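Local coordinates for protein MgGH51 (Meripilus giganteus, PDB 6ZQ1) that probably hydrolyses terminal alpha-L-arabinofuranosyl residues from arabinose-containing polysaccharides, as a family GH51 arabinofuranosidase, at residues Y18-E23 / A218-S223. Numbering follows the deposited sequence.
With EDG (1,4-dideoxy-1,4-imino-L-arabinitol), chain F.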
ATOM      1  N   TYR A  18      -7.684  -5.791  12.645  1.00 17.16           N
ATOM      2  CA  TYR A  18      -6.609  -4.823  12.282  1.00 17.77           C
ATOM      3  C   TYR A  18      -5.923  -5.217  10.987  1.00 17.49           C
ATOM      4  O   TYR A  18      -5.501  -6.386  10.839  1.00 17.48           O
ATOM      5  CB  TYR A  18      -5.584  -4.681  13.401  1.00 17.42           C
ATOM      6  CG  TYR A  18      -6.205  -4.266  14.710  1.00 17.38           C
ATOM      7  CD1 TYR A  18      -6.666  -2.972  14.874  1.00 17.51           C
ATOM      8  CD2 TYR A  18      -6.352  -5.165  15.757  1.00 16.97           C
ATOM      9  CE1 TYR A  18      -7.256  -2.594  16.059  1.00 17.06           C
ATOM     10  CE2 TYR A  18      -6.938  -4.789  16.952  1.00 17.37           C
ATOM     11  CZ  TYR A  18      -7.352  -3.489  17.113  1.00 17.79           C
ATOM     12  OH  TYR A  18      -7.977  -3.128  18.278  1.00 18.53           O
ATOM     13  N   GLY A  19      -5.835  -4.261  10.057  1.00 17.65           N
ATOM     14  CA  GLY A  19      -5.179  -4.495   8.775  1.00 16.80           C
ATOM     15  C   GLY A  19      -4.819  -3.216   8.042  1.00 17.63           C
ATOM     16  O   GLY A  19      -4.806  -2.107   8.680  1.00 17.60           O
ATOM     17  N   LEU A  20      -4.573  -3.353   6.747  1.00 15.74           N
ATOM     18  CA  LEU A  20      -3.889  -2.335   5.908  1.00 15.55           C
ATOM     19  C   LEU A  20      -4.836  -1.933   4.786  1.00 14.83           C
ATOM     20  O   LEU A  20      -5.609  -2.799   4.306  1.00 15.60           O
ATOM     21  CB  LEU A  20      -2.607  -2.912   5.287  1.00 16.92           C
ATOM     22  CG  LEU A  20      -1.547  -3.416   6.264  1.00 17.24           C
ATOM     23  CD1 LEU A  20      -0.273  -3.707   5.504  1.00 20.37           C
ATOM     24  CD2 LEU A  20      -1.276  -2.399   7.373  1.00 19.25           C
ATOM     25  N   MET A  21      -4.762  -0.672   4.373  1.00 15.23           N
ATOM     26  CA  MET A  21      -5.466  -0.140   3.173  1.00 15.40           C
ATOM     27  C   MET A  21      -4.419   0.319   2.171  1.00 17.39           C
ATOM     28  O   MET A  21      -3.627   1.219   2.491  1.00 17.39           O
ATOM     29  CB  MET A  21      -6.362   1.049   3.547  1.00 16.02           C
ATOM     30  CG  MET A  21      -7.140   1.645   2.371  1.00 16.43           C
ATOM     31  SD  MET A  21      -6.248   2.914   1.478  1.00 17.52           S
ATOM     32  CE  MET A  21      -7.321   3.156   0.077  1.00 17.21           C
ATOM     33  N   PHE A  22      -4.494  -0.213   0.955  1.00 17.64           N
ATOM     34  CA  PHE A  22      -3.538   0.102  -0.104  1.00 16.08           C
ATOM     35  C   PHE A  22      -4.214   0.564  -1.394  1.00 14.47           C
ATOM     36  O   PHE A  22      -5.212   0.018  -1.869  1.00 14.63           O
ATOM     37  CB  PHE A  22      -2.654  -1.096  -0.408  1.00 15.90           C
ATOM     38  CG  PHE A  22      -1.519  -0.721  -1.302  1.00 15.39           C
ATOM     39  CD1 PHE A  22      -0.331  -0.224  -0.789  1.00 15.96           C
ATOM     40  CD2 PHE A  22      -1.612  -0.913  -2.672  1.00 15.59           C
ATOM     41  CE1 PHE A  22       0.737   0.081  -1.620  1.00 15.26           C
ATOM     42  CE2 PHE A  22      -0.553  -0.559  -3.493  1.00 15.90           C
ATOM     43  CZ  PHE A  22       0.614  -0.070  -2.971  1.00 15.44           C
ATOM     44  N   GLU A  23      -3.627   1.608  -1.949  1.00 15.53           N
ATOM     45  CA  GLU A  23      -3.744   2.013  -3.366  1.00 14.23           C
ATOM     46  C   GLU A  23      -2.397   2.597  -3.751  1.00 13.73           C
ATOM     47  O   GLU A  23      -1.603   2.927  -2.852  1.00 15.32           O
ATOM     48  CB  GLU A  23      -4.893   2.990  -3.569  1.00 15.71           C
ATOM     49  CG  GLU A  23      -4.580   4.340  -3.013  1.00 15.78           C
ATOM     50  CD  GLU A  23      -5.695   5.356  -3.157  1.00 17.86           C
ATOM     51  OE1 GLU A  23      -6.198   5.567  -4.296  1.00 17.42           O
ATOM     52  OE2 GLU A  23      -5.989   5.996  -2.137  1.00 18.53           O
ATOM     53  N   ALA A 218       4.762  -6.105   7.272  1.00 18.81           N
ATOM     54  CA  ALA A 218       4.643  -7.396   7.989  1.00 21.80           C
ATOM     55  C   ALA A 218       4.818  -7.201   9.511  1.00 22.22           C
ATOM     56  O   ALA A 218       4.045  -7.803  10.277  1.00 21.35           O
ATOM     57  CB  ALA A 218       5.611  -8.402   7.381  1.00 20.85           C
ATOM     58  N   GLU A 219       5.711  -6.302   9.919  1.00 20.98           N
ATOM     59  CA  GLU A 219       6.045  -5.947  11.328  1.00 23.43           C
ATOM     60  C   GLU A 219       4.789  -5.515  12.107  1.00 23.49           C
ATOM     61  O   GLU A 219       4.728  -5.775  13.354  1.00 20.43           O
ATOM     62  CB  GLU A 219       7.113  -4.840  11.309  1.00 24.68           C
ATOM     63  CG  GLU A 219       7.436  -4.258  12.651  1.00 27.48           C
ATOM     64  CD  GLU A 219       8.451  -3.136  12.615  1.00 28.82           C
ATOM     65  OE1 GLU A 219       9.173  -3.033  11.602  1.00 29.94           O
ATOM     66  OE2 GLU A 219       8.514  -2.360  13.613  1.00 28.96           O
ATOM     67  N   MET A 220       3.821  -4.895  11.428  1.00 23.17           N
ATOM     68  CA  MET A 220       2.579  -4.365  12.058  1.00 25.53           C
ATOM     69  C   MET A 220       1.605  -5.500  12.394  1.00 23.32           C
ATOM     70  O   MET A 220       0.637  -5.231  13.061  1.00 25.74           O
ATOM     71  CB  MET A 220       1.864  -3.390  11.123  1.00 29.64           C
ATOM     72  CG  MET A 220       1.818  -1.987  11.625  1.00 33.24           C
ATOM     73  SD  MET A 220       0.871  -1.017  10.405  1.00 35.91           S
ATOM     74  CE  MET A 220       1.785  -1.498   8.955  1.00 27.75           C
ATOM     75  N   GLY A 221       1.882  -6.720  11.952  1.00 20.02           N
ATOM     76  CA  GLY A 221       1.038  -7.904  12.176  1.00 22.30           C
ATOM     77  C   GLY A 221      -0.374  -7.731  11.617  1.00 20.16           C
ATOM     78  O   GLY A 221      -1.345  -8.043  12.297  1.00 18.17           O
ATOM     79  N   PRO A 222      -0.538  -7.253  10.363  1.00 19.62           N
ATOM     80  CA  PRO A 222      -1.874  -7.043   9.813  1.00 19.41           C
ATOM     81  C   PRO A 222      -2.548  -8.367   9.464  1.00 18.41           C
ATOM     82  O   PRO A 222      -1.823  -9.319   9.072  1.00 17.60           O
ATOM     83  CB  PRO A 222      -1.597  -6.227   8.524  1.00 20.08           C
ATOM     84  CG  PRO A 222      -0.208  -6.704   8.076  1.00 19.50           C
ATOM     85  CD  PRO A 222       0.536  -6.958   9.381  1.00 19.78           C
ATOM     86  N   SER A 223      -3.887  -8.370   9.457  1.00 17.81           N
ATOM     87  CA  SER A 223      -4.700  -9.581   9.169  1.00 20.97           C
ATOM     88  C   SER A 223      -5.315  -9.483   7.775  1.00 19.11           C
ATOM     89  O   SER A 223      -5.768 -10.495   7.248  1.00 20.03           O
ATOM     90  CB  SER A 223      -5.776  -9.751  10.229  1.00 23.62           C
ATOM     91  OG  SER A 223      -6.697  -8.647  10.188  1.00 26.09           O
TER
HETATM   92  O2' EDG F 701     -11.024   6.561  -1.154  1.00 15.06           O
HETATM   93  C2' EDG F 701     -10.261   7.738  -1.236  1.00 15.31           C
HETATM   94  C1' EDG F 701     -10.633   8.725  -0.129  1.00 14.32           C
HETATM   95  N4' EDG F 701      -9.354   9.009   0.519  1.00 14.12           N
HETATM   96  C3' EDG F 701      -8.747   7.479  -1.107  1.00 13.99           C
HETATM   97  O3' EDG F 701      -8.168   7.318  -2.407  1.00 14.02           O
HETATM   98  C4' EDG F 701      -8.233   8.743  -0.407  1.00 14.53           C
HETATM   99  C5' EDG F 701      -6.861   8.595   0.242  1.00 15.70           C
HETATM  100  O5' EDG F 701      -6.827   7.576   1.230  1.00 16.50           O
HETATM  101  O   HOH W   1      -6.606  -8.350  13.602  1.00 16.88           O
HETATM  102  O   HOH W   2      -3.918  -7.830  12.959  1.00 31.56           O
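Leu20 divides its isobutyl group between two partners: CD2 meets the methyl end of Met220, at 3.6 Å from CE, while CG and CD1 lie against the CB-CG edge of the Pro222 ring, CG standing 3.6 Å from Pro222 CB. With CG anti to the carbonyl carbon (chi1 -59°), the leucine reaches both. Met220 arrives at CD2 by a bend at its last torsion, chi3 -52°, and Phe509 of helix 507-517 packs on it as well. Replacing Leu20 by an alanine would probably leave Met220 CE and the proline edge without their shared apolar partner, and the methionine end freer to turn. The two segments belong to the first beta-alpha-beta crossover of the (beta/alpha)8 barrel typical of clan GH-A, here interrupted by a long insertion of antiparallel strands: helix 211-219 ends, Gly221 turns the chain with positive phi, and strand 224-227 then runs parallel to strand 20-21. Just ahead of that pairing, Ser223 grips the carbonyl of Tyr18 twice. Ser223 N donates at 2.9 Å to Tyr18 O, in the carbonyl plane, whereas Ser223 OG comes from above that plane, 47° out of it, at 2.6 Å from the same oxygen. A water adds a third donor to Tyr18 O and also bonds Gly221 O. Farther along, Glu23 OE2 accepts from O3' of the bound iminosugar at 2.6 Å, and Asn232 N and Trp261 NE1 hold OE1 of the same glutamate.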